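PDB 2QDL: chemotaxis signal transduction protein from Thermoanaerobacter tengcongensis, which probably acts as a CheW scaffold that links chemoreceptors to the histidine kinase CheA in bacterial chemotaxis signalling. Local coordinates for residues 15-20 and 24-29; 65-70 and 96-101; 122-127 and 142-147; 31-36 and 55-60. All coordinates share one frame; numbering follows the deposited sequence.

Overall arrangement
All four contacts lie within the CheW-like domain, a fold of beta barrels, and each reaches the same large curled sheet. Contacts 1 and 2 are the most central; their centres are about 9 Å apart, and strands 12-19 and 91-106 run side by side in that sheet. Ala-20 N and Asp-98 OD2, 2.8 Å apart, tie them together. Contact 3 lies about 14 Å from contact 2, centre to centre, and is joined to it by Arg-69, whose NE is 2.6 Å from Leu-144 O. Contact 4 is on the surface, its centre about 17 Å from that of contact 1, yet Val-31 still packs on Val-15 and Leu-26. Contacts 3 and 4 do not touch.

Contact 1 of 4, residues 15-20 and 24-29; sequences VVFSLA and YGLDIF
The beta hairpin of strands 12-19 and 22-27 sets Phe-17 against Tyr-24 and Val-15 against Leu-26 as antiparallel hydrogen-bonded pairs, with Val-16 and Gly-25 as the non-hydrogen-bonded pair between them. Phe-17 N gives a nearly straight bond to Tyr-24 O (2.9 Å, 171° at the hydrogen), and Tyr-24 N returns one to Phe-17 O. Val-15 and Leu-26 exchange a second such pair of bonds. The side chain of Phe-17 takes the position between its backbone N and carbonyl carbon (chi1 49°), which folds the ring over the neighbouring strand. One ring face therefore covers Tyr-24 O, CE1 presses on Tyr-24 CB at 3.4 Å, and CE2 reaches Leu-26 CG at 4.0 Å. Leu-19 stands over a face of the Tyr-24 ring in a CH-pi contact, its CD1 4.2 Å from the centroid and 26° off the normal, while the phenol OH is held by Glu-22 OE1. The buried cluster continues into Leu-66 of the short helix and into Val-97 and Ile-139 of adjacent strands. At the other end of the hairpin, Val-15 CG2 meets Ile-28 CD1 at 3.7 Å.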
loop_
_atom_site.group_PDB
_atom_site.type_symbol
_atom_site.label_atom_id
_atom_site.label_comp_id
_atom_site.label_asym_id
_atom_site.label_seq_id
_atom_site.Cartn_x
_atom_site.Cartn_y
_atom_site.Cartn_z
ATOM N N VAL A 15 -8.253 2.614 -4.404
ATOM C CA VAL A 15 -7.190 3.481 -4.927
ATOM C C VAL A 15 -6.162 2.578 -5.576
ATOM O O VAL A 15 -5.598 1.667 -4.922
ATOM C CB VAL A 15 -6.529 4.293 -3.781
ATOM C CG1 VAL A 15 -5.483 5.245 -4.307
ATOM C CG2 VAL A 15 -7.607 5.049 -3.007
ATOM N N VAL A 16 -5.956 2.822 -6.871
ATOM C CA VAL A 16 -5.076 2.025 -7.707
ATOM C C VAL A 16 -3.799 2.821 -7.949
ATOM O O VAL A 16 -3.830 4.007 -8.316
ATOM C CB VAL A 16 -5.758 1.602 -9.055
ATOM C CG1 VAL A 16 -4.813 0.750 -9.922
ATOM C CG2 VAL A 16 -7.029 0.817 -8.795
ATOM N N PHE A 17 -2.678 2.163 -7.702
ATOM C CA PHE A 17 -1.384 2.745 -7.857
ATOM C C PHE A 17 -0.497 1.742 -8.562
ATOM O O PHE A 17 -0.781 0.547 -8.601
ATOM C CB PHE A 17 -0.793 3.171 -6.492
ATOM C CG PHE A 17 -0.862 2.099 -5.396
ATOM C CD1 PHE A 17 0.207 1.231 -5.180
ATOM C CD2 PHE A 17 -1.989 1.977 -4.595
ATOM C CE1 PHE A 17 0.152 0.264 -4.140
ATOM C CE2 PHE A 17 -2.060 1.025 -3.570
ATOM C CZ PHE A 17 -0.997 0.175 -3.339
ATOM N N SER A 18 0.597 2.210 -9.146
ATOM C CA SER A 18 1.413 1.270 -9.868
ATOM C C SER A 18 2.761 1.113 -9.179
ATOM O O SER A 18 3.210 2.007 -8.483
ATOM C CB SER A 18 1.540 1.675 -11.336
ATOM O OG SER A 18 2.094 2.957 -11.452
ATOM N N LEU A 19 3.340 -0.075 -9.332
ATOM C CA LEU A 19 4.717 -0.365 -8.917
ATOM C C LEU A 19 5.383 -1.020 -10.135
ATOM O O LEU A 19 4.994 -2.114 -10.519
ATOM C CB LEU A 19 4.770 -1.312 -7.710
ATOM C CG LEU A 19 4.169 -0.806 -6.384
ATOM C CD1 LEU A 19 4.182 -1.938 -5.348
ATOM C CD2 LEU A 19 4.922 0.429 -5.892
ATOM N N ALA A 20 6.346 -0.331 -10.749
ATOM C CA ALA A 20 6.950 -0.775 -12.013
ATOM C C ALA A 20 5.811 -1.065 -13.005
ATOM O O ALA A 20 4.933 -0.205 -13.212
ATOM C CB ALA A 20 7.881 -1.994 -11.821
ATOM N N TYR A 24 -1.578 -2.225 -8.171
ATOM C CA TYR A 24 -1.894 -2.631 -6.814
ATOM C C TYR A 24 -2.999 -1.730 -6.316
ATOM O O TYR A 24 -3.163 -0.610 -6.828
ATOM C CB TYR A 24 -0.627 -2.558 -5.924
ATOM C CG TYR A 24 0.368 -3.618 -6.340
ATOM C CD1 TYR A 24 1.262 -3.393 -7.381
ATOM C CD2 TYR A 24 0.357 -4.870 -5.742
ATOM C CE1 TYR A 24 2.144 -4.376 -7.793
ATOM C CE2 TYR A 24 1.254 -5.861 -6.138
ATOM C CZ TYR A 24 2.126 -5.604 -7.168
ATOM O OH TYR A 24 2.971 -6.584 -7.569
ATOM N N GLY A 25 -3.755 -2.199 -5.329
ATOM C CA GLY A 25 -4.769 -1.339 -4.734
ATOM C C GLY A 25 -4.963 -1.408 -3.231
ATOM O O GLY A 25 -4.603 -2.394 -2.577
ATOM N N LEU A 26 -5.560 -0.344 -2.702
ATOM C CA LEU A 26 -6.015 -0.298 -1.320
ATOM C C LEU A 26 -7.415 0.297 -1.292
ATOM O O LEU A 26 -7.739 1.175 -2.108
ATOM C CB LEU A 26 -5.091 0.568 -0.460
ATOM C CG LEU A 26 -3.738 -0.023 -0.092
ATOM C CD1 LEU A 26 -2.760 1.063 0.446
ATOM C CD2 LEU A 26 -3.916 -1.191 0.916
ATOM N N ASP A 27 -8.234 -0.174 -0.363
ATOM C CA ASP A 27 -9.511 0.465 -0.092
ATOM C C ASP A 27 -9.200 1.892 0.341
ATOM O O ASP A 27 -8.315 2.118 1.150
ATOM C CB ASP A 27 -10.287 -0.290 1.003
ATOM C CG ASP A 27 -11.761 0.120 1.076
ATOM O OD1 ASP A 27 -12.080 1.321 1.213
ATOM O OD2 ASP A 27 -12.619 -0.773 0.962
ATOM N N ILE A 28 -9.917 2.850 -0.238
ATOM C CA ILE A 28 -9.834 4.265 0.164
ATOM C C ILE A 28 -9.951 4.445 1.695
ATOM O O ILE A 28 -9.364 5.358 2.250
ATOM C CB ILE A 28 -10.877 5.148 -0.616
ATOM C CG1 ILE A 28 -10.722 6.636 -0.301
ATOM C CG2 ILE A 28 -12.318 4.749 -0.270
ATOM C CD1 ILE A 28 -9.370 7.237 -0.623
ATOM N N PHE A 29 -10.696 3.563 2.361
ATOM C CA PHE A 29 -10.838 3.575 3.804
ATOM C C PHE A 29 -9.479 3.427 4.493
ATOM O O PHE A 29 -9.272 3.982 5.570
ATOM C CB PHE A 29 -11.754 2.424 4.240
ATOM C CG PHE A 29 -12.076 2.433 5.723
ATOM C CD1 PHE A 29 -13.008 3.323 6.240
ATOM C CD2 PHE A 29 -11.427 1.564 6.595
ATOM C CE1 PHE A 29 -13.292 3.343 7.620
ATOM C CE2 PHE A 29 -11.723 1.570 7.970
ATOM C CZ PHE A 29 -12.655 2.468 8.473
#

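Contact 2 of 4, residues 65-70 and 96-101; sequences DLKKRF and IVDAVH
The carboxylate of Asp-98 receives the ammonium group of Lys-67: NZ lies 2.7 Å from OD1, on the syn side of that oxygen, and makes a weak bond of 3.1 Å to OD2. A second carboxylate, that of Asp-65, is met differently, because Lys-68 N approaches its OD1 from above the group, 44° out of plane, at 3.0 Å.

Lys-67 crosses Asp-98 at about a right angle and reaches it with a chain extended beyond CG. The salt bridge is buried, and its polar atoms have further partners: NZ also donates to Arg-75 O, and Asp-98 OD2 also accepts from Ala-20 N. With both oxygens engaged, the carboxylate is probably held in its ionised form.

Beside the charged pair, water 1 links the two backbones. It donates to Ile-96 O at 2.6 Å and accepts a weak bond from Leu-66 N at 2.8 Å. The same carbonyl oxygen has Leu-66 CD1 at 3.8 Å, and Ile-96 CD1 packs on Asp-65 CA at 4.0 Å.

Asp-65 stands right before the chain's short helix and, with CG trans to its own backbone N (chi1 -180°), brings OD1 back over the start of that helix. This is a classical aspartate N-cap, here on helix 66-70, which is fastened through Lys-67 to Asp-98, at the break in strand 91-106 of the CheW-like domain.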
loop_
_atom_site.group_PDB
_atom_site.type_symbol
_atom_site.label_atom_id
_atom_site.label_comp_id
_atom_site.label_asym_id
_atom_site.label_seq_id
_atom_site.Cartn_x
_atom_site.Cartn_y
_atom_site.Cartn_z
ATOM N N ASP A 65 9.550 0.924 1.097
ATOM C CA ASP A 65 9.615 0.778 -0.334
ATOM C C ASP A 65 9.026 -0.589 -0.633
ATOM O O ASP A 65 9.636 -1.609 -0.304
ATOM C CB ASP A 65 11.065 0.951 -0.857
ATOM C CG ASP A 65 11.159 0.800 -2.399
ATOM O OD1 ASP A 65 10.554 -0.149 -2.952
ATOM O OD2 ASP A 65 11.851 1.595 -3.050
ATOM N N LEU A 66 7.809 -0.604 -1.196
ATOM C CA LEU A 66 7.069 -1.849 -1.513
ATOM C C LEU A 66 7.770 -2.745 -2.530
ATOM O O LEU A 66 7.685 -3.966 -2.435
ATOM C CB LEU A 66 5.635 -1.543 -1.994
ATOM C CG LEU A 66 4.709 -0.812 -1.015
ATOM C CD1 LEU A 66 3.348 -0.547 -1.666
ATOM C CD2 LEU A 66 4.536 -1.610 0.303
ATOM N N LYS A 67 8.444 -2.156 -3.513
ATOM C CA LYS A 67 9.197 -2.943 -4.505
ATOM C C LYS A 67 10.294 -3.755 -3.845
ATOM O O LYS A 67 10.474 -4.923 -4.189
ATOM C CB LYS A 67 9.796 -2.058 -5.580
ATOM C CG LYS A 67 8.767 -1.355 -6.474
ATOM C CD LYS A 67 9.492 -0.364 -7.361
ATOM C CE LYS A 67 8.551 0.717 -7.820
ATOM N NZ LYS A 67 9.253 1.844 -8.495
ATOM N N LYS A 68 10.979 -3.152 -2.864
ATOM C CA LYS A 68 12.018 -3.837 -2.098
ATOM C C LYS A 68 11.415 -4.868 -1.141
ATOM O O LYS A 68 11.967 -5.969 -0.949
ATOM C CB LYS A 68 12.858 -2.831 -1.321
ATOM C CG LYS A 68 13.538 -1.822 -2.186
ATOM C CD LYS A 68 14.465 -0.914 -1.346
ATOM C CE LYS A 68 15.021 0.175 -2.211
ATOM N NZ LYS A 68 15.869 1.054 -1.409
ATOM N N ARG A 69 10.266 -4.529 -0.570
ATOM C CA ARG A 69 9.531 -5.477 0.269
ATOM C C ARG A 69 9.009 -6.694 -0.518
ATOM O O ARG A 69 9.099 -7.834 -0.034
ATOM C CB ARG A 69 8.376 -4.756 0.987
ATOM C CG ARG A 69 7.668 -5.573 2.028
ATOM C CD ARG A 69 8.693 -6.178 3.014
ATOM N NE ARG A 69 8.153 -6.484 4.337
ATOM C CZ ARG A 69 8.617 -7.464 5.107
ATOM N NH1 ARG A 69 9.616 -8.219 4.687
ATOM N NH2 ARG A 69 8.098 -7.682 6.299
ATOM N N PHE A 70 8.471 -6.448 -1.721
ATOM C CA PHE A 70 7.878 -7.503 -2.547
ATOM C C PHE A 70 8.861 -8.190 -3.524
ATOM O O PHE A 70 8.608 -9.286 -3.972
ATOM C CB PHE A 70 6.675 -6.952 -3.340
ATOM C CG PHE A 70 5.589 -6.342 -2.495
ATOM C CD1 PHE A 70 5.438 -6.679 -1.151
ATOM C CD2 PHE A 70 4.706 -5.420 -3.054
ATOM C CE1 PHE A 70 4.444 -6.123 -0.404
ATOM C CE2 PHE A 70 3.706 -4.850 -2.289
ATOM C CZ PHE A 70 3.561 -5.222 -0.956
ATOM N N ILE A 96 5.588 3.808 -0.363
ATOM C CA ILE A 96 6.003 4.432 -1.619
ATOM C C ILE A 96 5.286 3.762 -2.774
ATOM O O ILE A 96 5.193 2.534 -2.851
ATOM C CB ILE A 96 7.555 4.375 -1.817
ATOM C CG1 ILE A 96 8.262 5.138 -0.698
ATOM C CG2 ILE A 96 7.993 4.922 -3.214
ATOM C CD1 ILE A 96 9.725 4.802 -0.592
ATOM N N VAL A 97 4.762 4.599 -3.668
ATOM C CA VAL A 97 4.097 4.146 -4.900
ATOM C C VAL A 97 4.575 5.032 -6.066
ATOM O O VAL A 97 4.886 6.195 -5.856
ATOM C CB VAL A 97 2.518 4.161 -4.773
ATOM C CG1 VAL A 97 2.054 3.394 -3.559
ATOM C CG2 VAL A 97 1.948 5.591 -4.712
ATOM N N ASP A 98 4.598 4.490 -7.280
ATOM C CA ASP A 98 4.995 5.248 -8.470
ATOM C C ASP A 98 3.955 6.278 -8.886
ATOM O O ASP A 98 4.297 7.282 -9.466
ATOM C CB ASP A 98 5.306 4.320 -9.678
ATOM C CG ASP A 98 6.508 3.441 -9.436
ATOM O OD1 ASP A 98 7.348 3.811 -8.596
ATOM O OD2 ASP A 98 6.624 2.397 -10.102
ATOM N N ALA A 99 2.689 6.010 -8.618
ATOM C CA ALA A 99 1.622 6.951 -8.984
ATOM C C ALA A 99 0.312 6.423 -8.473
ATOM O O ALA A 99 0.118 5.229 -8.401
ATOM C CB ALA A 99 1.547 7.128 -10.534
ATOM N N VAL A 100 -0.565 7.334 -8.094
ATOM C CA VAL A 100 -1.969 7.054 -7.866
ATOM C C VAL A 100 -2.669 7.334 -9.199
ATOM O O VAL A 100 -2.819 8.493 -9.609
ATOM C CB VAL A 100 -2.524 7.912 -6.702
ATOM C CG1 VAL A 100 -4.046 7.736 -6.550
ATOM C CG2 VAL A 100 -1.800 7.561 -5.395
ATOM N N HIS A 101 -3.032 6.261 -9.895
ATOM C CA HIS A 101 -3.664 6.364 -11.216
ATOM C C HIS A 101 -5.174 6.691 -11.138
ATOM O O HIS A 101 -5.633 7.684 -11.706
ATOM C CB HIS A 101 -3.407 5.086 -12.014
ATOM C CG HIS A 101 -1.958 4.871 -12.333
ATOM N ND1 HIS A 101 -1.263 5.664 -13.224
ATOM C CD2 HIS A 101 -1.065 3.974 -11.853
ATOM C CE1 HIS A 101 -0.013 5.242 -13.302
ATOM N NE2 HIS A 101 0.142 4.241 -12.453
HETATM O O HOH W 1 7.247 1.076 -3.379
#

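Contact 3 of 4, residues 122-127 and 142-147; sequences TAFVEG and HFLFEV
Two tight bends of the CheW-like domain face each other here, the 3-10 segment 122-124 and the type I beta turn from Phe-143 to Glu-146, with Phe-124 and Leu-144 as the apolar link between them. These two side chains approach at a slant, and Leu-144 CD2 comes within 3.6 Å of Phe-124 CD1. The other meetings pair a ring edge with a backbone carbonyl. Phe-143 O lies in the plane of the Phe-124 ring, 4.0 Å from CE1, and reciprocally Ala-123 O lies in the plane of the Phe-143 ring, 3.6 Å from CD2. Each oxygen thus faces the positively polarised C-H rim of a phenyl group.

Within its own segment, Phe-143 places CE1 over the centre of the His-142 ring. The carbonyl of Phe-143 closes its turn by accepting from Glu-146 N at 3.0 Å, while Val-125 N bonds to Thr-122 O across the 3-10 bend. Beyond the two segments, Arg-69 donates through NH2 to Glu-146 O and through NE to Leu-144 O, gripping the turn, and Phe-70 meets the Phe-124 ring with planes at about 40°.

No direct hydrogen bond spans the contact, but water 2 does: it donates to Ala-123 O and accepts from Phe-143 N, each at 2.8 Å.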
loop_
_atom_site.group_PDB
_atom_site.type_symbol
_atom_site.label_atom_id
_atom_site.label_comp_id
_atom_site.label_asym_id
_atom_site.label_seq_id
_atom_site.Cartn_x
_atom_site.Cartn_y
_atom_site.Cartn_z
ATOM N N THR A 122 1.816 -14.133 -0.658
ATOM C CA THR A 122 0.452 -14.026 -0.159
ATOM C C THR A 122 0.340 -13.375 1.239
ATOM O O THR A 122 -0.709 -12.884 1.589
ATOM C CB THR A 122 -0.242 -15.396 -0.142
ATOM O OG1 THR A 122 0.503 -16.285 0.714
ATOM C CG2 THR A 122 -0.324 -15.958 -1.563
ATOM N N ALA A 123 1.424 -13.351 2.012
ATOM C CA ALA A 123 1.433 -12.657 3.309
ATOM C C ALA A 123 1.088 -11.180 3.152
ATOM O O ALA A 123 0.695 -10.508 4.110
ATOM C CB ALA A 123 2.781 -12.827 4.009
ATOM N N PHE A 124 1.257 -10.686 1.933
ATOM C CA PHE A 124 1.075 -9.255 1.614
ATOM C C PHE A 124 -0.171 -9.033 0.765
ATOM O O PHE A 124 -0.426 -7.905 0.311
ATOM C CB PHE A 124 2.287 -8.711 0.849
ATOM C CG PHE A 124 3.620 -8.882 1.571
ATOM C CD1 PHE A 124 3.802 -8.421 2.879
ATOM C CD2 PHE A 124 4.714 -9.466 0.905
ATOM C CE1 PHE A 124 5.030 -8.575 3.514
ATOM C CE2 PHE A 124 5.925 -9.597 1.514
ATOM C CZ PHE A 124 6.101 -9.154 2.837
ATOM N N VAL A 125 -0.916 -10.097 0.502
ATOM C CA VAL A 125 -2.073 -10.011 -0.404
ATOM C C VAL A 125 -3.378 -10.240 0.335
ATOM O O VAL A 125 -3.554 -11.286 1.000
ATOM C CB VAL A 125 -1.975 -11.039 -1.559
ATOM C CG1 VAL A 125 -3.219 -10.967 -2.511
ATOM C CG2 VAL A 125 -0.679 -10.866 -2.324
ATOM N N GLU A 126 -4.288 -9.268 0.249
ATOM C CA GLU A 126 -5.627 -9.428 0.849
ATOM C C GLU A 126 -6.545 -10.212 -0.106
ATOM O O GLU A 126 -7.259 -11.137 0.294
ATOM C CB GLU A 126 -6.251 -8.067 1.182
ATOM C CG GLU A 126 -7.746 -8.145 1.588
ATOM C CD GLU A 126 -8.306 -6.805 1.973
ATOM O OE1 GLU A 126 -7.695 -6.126 2.839
ATOM O OE2 GLU A 126 -9.348 -6.414 1.399
ATOM N N GLY A 127 -6.531 -9.825 -1.377
ATOM C CA GLY A 127 -7.369 -10.473 -2.355
ATOM C C GLY A 127 -6.965 -9.978 -3.721
ATOM O O GLY A 127 -6.111 -9.098 -3.848
ATOM N N HIS A 142 -1.171 -5.617 7.194
ATOM C CA HIS A 142 -0.809 -6.169 8.499
ATOM C C HIS A 142 0.701 -6.414 8.745
ATOM O O HIS A 142 1.266 -5.892 9.711
ATOM C CB HIS A 142 -1.597 -7.466 8.741
ATOM C CG HIS A 142 -1.588 -7.922 10.165
ATOM N ND1 HIS A 142 -2.402 -8.930 10.630
ATOM C CD2 HIS A 142 -0.881 -7.485 11.237
ATOM C CE1 HIS A 142 -2.182 -9.104 11.921
ATOM N NE2 HIS A 142 -1.260 -8.244 12.310
ATOM N N PHE A 143 1.331 -7.215 7.885
ATOM C CA PHE A 143 2.701 -7.660 8.108
ATOM C C PHE A 143 3.802 -6.937 7.325
ATOM O O PHE A 143 4.947 -7.413 7.294
ATOM C CB PHE A 143 2.805 -9.161 7.832
ATOM C CG PHE A 143 1.715 -9.979 8.507
ATOM C CD1 PHE A 143 1.631 -10.043 9.899
ATOM C CD2 PHE A 143 0.763 -10.653 7.741
ATOM C CE1 PHE A 143 0.619 -10.792 10.525
ATOM C CE2 PHE A 143 -0.274 -11.405 8.351
ATOM C CZ PHE A 143 -0.341 -11.474 9.744
ATOM N N LEU A 144 3.473 -5.809 6.697
ATOM C CA LEU A 144 4.445 -5.100 5.870
ATOM C C LEU A 144 5.766 -4.800 6.595
ATOM O O LEU A 144 6.838 -4.887 5.991
ATOM C CB LEU A 144 3.855 -3.830 5.229
ATOM C CG LEU A 144 2.829 -4.065 4.108
ATOM C CD1 LEU A 144 2.194 -2.699 3.681
ATOM C CD2 LEU A 144 3.477 -4.800 2.920
ATOM N N PHE A 145 5.678 -4.522 7.895
ATOM C CA PHE A 145 6.833 -4.138 8.706
ATOM C C PHE A 145 7.398 -5.279 9.556
ATOM O O PHE A 145 8.393 -5.088 10.254
ATOM C CB PHE A 145 6.467 -2.949 9.630
ATOM C CG PHE A 145 6.376 -1.645 8.905
ATOM C CD1 PHE A 145 7.493 -0.818 8.794
ATOM C CD2 PHE A 145 5.181 -1.260 8.286
ATOM C CE1 PHE A 145 7.421 0.374 8.097
ATOM C CE2 PHE A 145 5.096 -0.079 7.579
ATOM C CZ PHE A 145 6.208 0.752 7.485
ATOM N N GLU A 146 6.761 -6.446 9.519
ATOM C CA GLU A 146 7.162 -7.545 10.381
ATOM C C GLU A 146 8.350 -8.323 9.818
ATOM O O GLU A 146 8.222 -9.044 8.829
ATOM C CB GLU A 146 5.987 -8.476 10.722
ATOM C CG GLU A 146 6.091 -9.014 12.170
ATOM C CD GLU A 146 5.075 -10.088 12.497
ATOM O OE1 GLU A 146 3.857 -9.825 12.380
ATOM O OE2 GLU A 146 5.494 -11.203 12.889
ATOM N N VAL A 147 9.495 -8.141 10.474
ATOM C CA VAL A 147 10.770 -8.772 10.137
ATOM C C VAL A 147 11.018 -9.914 11.123
ATOM O O VAL A 147 11.216 -9.674 12.325
ATOM C CB VAL A 147 11.939 -7.760 10.259
ATOM C CG1 VAL A 147 13.260 -8.413 9.916
ATOM C CG2 VAL A 147 11.704 -6.542 9.383
HETATM O O HOH W 2 0.848 -7.946 5.215
#

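Contact 4 of 4, residues 31-36 and 55-60; sequences VHEVVK and NLRGKI
Glu-33 and Arg-57 meet head-on in a salt bridge at the protein surface, their carboxylate and guanidinium planes only 13° apart. NH2 of Arg-57 does most of the gripping, as it reaches the syn lone pairs of both oxygens, OE1 at 2.6 Å and OE2 at 3.0 Å. NH1 adds a weak bond to OE2 at 3.3 Å. The two shorter bonds lie close to the guanidinium plane, and the one to OE2 is the straighter, with 155° at the hydrogen.

Leu-56 lines this pair. Its CD2 approaches Glu-33 OE2 at 3.8 Å, and its CG sits over one face of the guanidinium group. The other methyl of Leu-56, CD1, meets Val-35 CG1 tip to tip at 4.1 Å, so a small apolar touch runs alongside the ionic one.

Side-chain torsions and the strands beneath put these groups in place. Glu-33 turns its CG between the backbone N and the carbonyl carbon (chi1 72°) and then extends straight toward the arginine, whereas the Arg-57 chain bends at chi3. His-32 and Glu-33 form a classic beta bulge against Ile-85 of strand 82-88, and backbone bonding to Ile-83 keeps Val-35 on that same strand.

In the partner segment, Leu-56 and Lys-59 exchange two backbone bonds: Leu-56 N to Lys-59 O at 2.9 Å and Lys-59 N to Leu-56 O at 3.0 Å. Arg-57 and Gly-58, both with positive phi, occupy the bend between them, a two-residue type I' beta hairpin joining strands 50-56 and 59-65.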
loop_
_atom_site.group_PDB
_atom_site.type_symbol
_atom_site.label_atom_id
_atom_site.label_comp_id
_atom_site.label_asym_id
_atom_site.label_seq_id
_atom_site.Cartn_x
_atom_site.Cartn_y
_atom_site.Cartn_z
ATOM N N VAL A 31 -6.580 4.393 3.075
ATOM C CA VAL A 31 -5.742 5.504 2.610
ATOM C C VAL A 31 -6.061 6.802 3.397
ATOM O O VAL A 31 -7.031 7.507 3.095
ATOM C CB VAL A 31 -5.909 5.724 1.060
ATOM C CG1 VAL A 31 -5.128 6.984 0.577
ATOM C CG2 VAL A 31 -5.468 4.470 0.270
ATOM N N HIS A 32 -5.249 7.121 4.403
ATOM C CA HIS A 32 -5.471 8.293 5.265
ATOM C C HIS A 32 -5.100 9.595 4.543
ATOM O O HIS A 32 -5.765 10.619 4.671
ATOM C CB HIS A 32 -4.704 8.161 6.589
ATOM C CG HIS A 32 -5.270 7.124 7.524
ATOM N ND1 HIS A 32 -5.458 5.801 7.161
ATOM C CD2 HIS A 32 -5.677 7.215 8.815
ATOM C CE1 HIS A 32 -5.968 5.133 8.182
ATOM N NE2 HIS A 32 -6.117 5.970 9.191
ATOM N N GLU A 33 -4.019 9.545 3.795
ATOM C CA GLU A 33 -3.601 10.652 2.979
ATOM C C GLU A 33 -2.519 10.193 2.010
ATOM O O GLU A 33 -2.041 9.057 2.077
ATOM C CB GLU A 33 -3.180 11.893 3.824
ATOM C CG GLU A 33 -1.910 11.834 4.579
ATOM C CD GLU A 33 -1.741 12.994 5.575
ATOM O OE1 GLU A 33 -2.070 12.790 6.753
ATOM O OE2 GLU A 33 -1.270 14.087 5.188
ATOM N N VAL A 34 -2.188 11.077 1.084
ATOM C CA VAL A 34 -1.188 10.819 0.095
ATOM C C VAL A 34 -0.278 12.043 0.067
ATOM O O VAL A 34 -0.736 13.159 -0.234
ATOM C CB VAL A 34 -1.807 10.644 -1.307
ATOM C CG1 VAL A 34 -0.720 10.301 -2.300
ATOM C CG2 VAL A 34 -2.905 9.561 -1.312
ATOM N N VAL A 35 0.994 11.836 0.381
ATOM C CA VAL A 35 1.984 12.926 0.362
ATOM C C VAL A 35 2.983 12.699 -0.770
ATOM O O VAL A 35 3.109 11.595 -1.262
ATOM C CB VAL A 35 2.714 13.096 1.753
ATOM C CG1 VAL A 35 1.696 13.343 2.898
ATOM C CG2 VAL A 35 3.530 11.916 2.090
ATOM N N LYS A 36 3.697 13.730 -1.190
ATOM C CA LYS A 36 4.797 13.514 -2.157
ATOM C C LYS A 36 6.008 12.654 -1.673
ATOM O O LYS A 36 6.388 12.690 -0.479
ATOM C CB LYS A 36 5.260 14.834 -2.734
ATOM C CG LYS A 36 4.153 15.456 -3.566
ATOM C CD LYS A 36 4.599 16.784 -4.133
ATOM C CE LYS A 36 3.516 17.462 -4.928
ATOM N NZ LYS A 36 3.773 18.932 -4.825
ATOM N N ASN A 55 9.008 13.329 8.350
ATOM C CA ASN A 55 8.475 14.136 9.416
ATOM C C ASN A 55 7.216 14.778 8.889
ATOM O O ASN A 55 7.285 15.725 8.092
ATOM C CB ASN A 55 9.482 15.212 9.833
ATOM C CG ASN A 55 8.884 16.211 10.793
ATOM O OD1 ASN A 55 7.806 16.006 11.295
ATOM N ND2 ASN A 55 9.589 17.290 11.049
ATOM N N LEU A 56 6.072 14.248 9.288
ATOM C CA LEU A 56 4.811 14.762 8.758
ATOM C C LEU A 56 4.066 15.479 9.864
ATOM O O LEU A 56 3.588 14.839 10.776
ATOM C CB LEU A 56 3.963 13.635 8.151
ATOM C CG LEU A 56 2.627 14.077 7.555
ATOM C CD1 LEU A 56 2.848 15.072 6.417
ATOM C CD2 LEU A 56 1.799 12.889 7.081
ATOM N N ARG A 57 4.028 16.812 9.794
ATOM C CA ARG A 57 3.400 17.662 10.824
ATOM C C ARG A 57 3.877 17.357 12.253
ATOM O O ARG A 57 3.075 17.357 13.188
ATOM C CB ARG A 57 1.860 17.569 10.745
ATOM C CG ARG A 57 1.279 18.112 9.457
ATOM C CD ARG A 57 -0.280 18.155 9.492
ATOM N NE ARG A 57 -0.813 16.824 9.293
ATOM C CZ ARG A 57 -1.035 16.243 8.108
ATOM N NH1 ARG A 57 -0.813 16.878 6.972
ATOM N NH2 ARG A 57 -1.484 15.005 8.073
ATOM N N GLY A 58 5.169 17.071 12.416
ATOM C CA GLY A 58 5.752 16.831 13.743
ATOM C C GLY A 58 5.758 15.376 14.165
ATOM O O GLY A 58 6.224 15.053 15.257
ATOM N N LYS A 59 5.219 14.489 13.322
ATOM C CA LYS A 59 5.243 13.052 13.631
ATOM C C LYS A 59 6.208 12.261 12.755
ATOM O O LYS A 59 6.309 12.486 11.538
ATOM C CB LYS A 59 3.859 12.383 13.555
ATOM C CG LYS A 59 2.633 13.235 13.984
ATOM C CD LYS A 59 2.737 13.964 15.351
ATOM C CE LYS A 59 3.088 13.060 16.517
ATOM N NZ LYS A 59 3.317 13.884 17.755
ATOM N N ILE A 60 6.884 11.317 13.401
ATOM C CA ILE A 60 7.804 10.395 12.759
ATOM C C ILE A 60 6.995 9.294 12.070
ATOM O O ILE A 60 6.260 8.562 12.725
ATOM C CB ILE A 60 8.782 9.738 13.796
ATOM C CG1 ILE A 60 9.841 10.725 14.276
ATOM C CG2 ILE A 60 9.458 8.492 13.205
ATOM C CD1 ILE A 60 10.586 11.438 13.120
#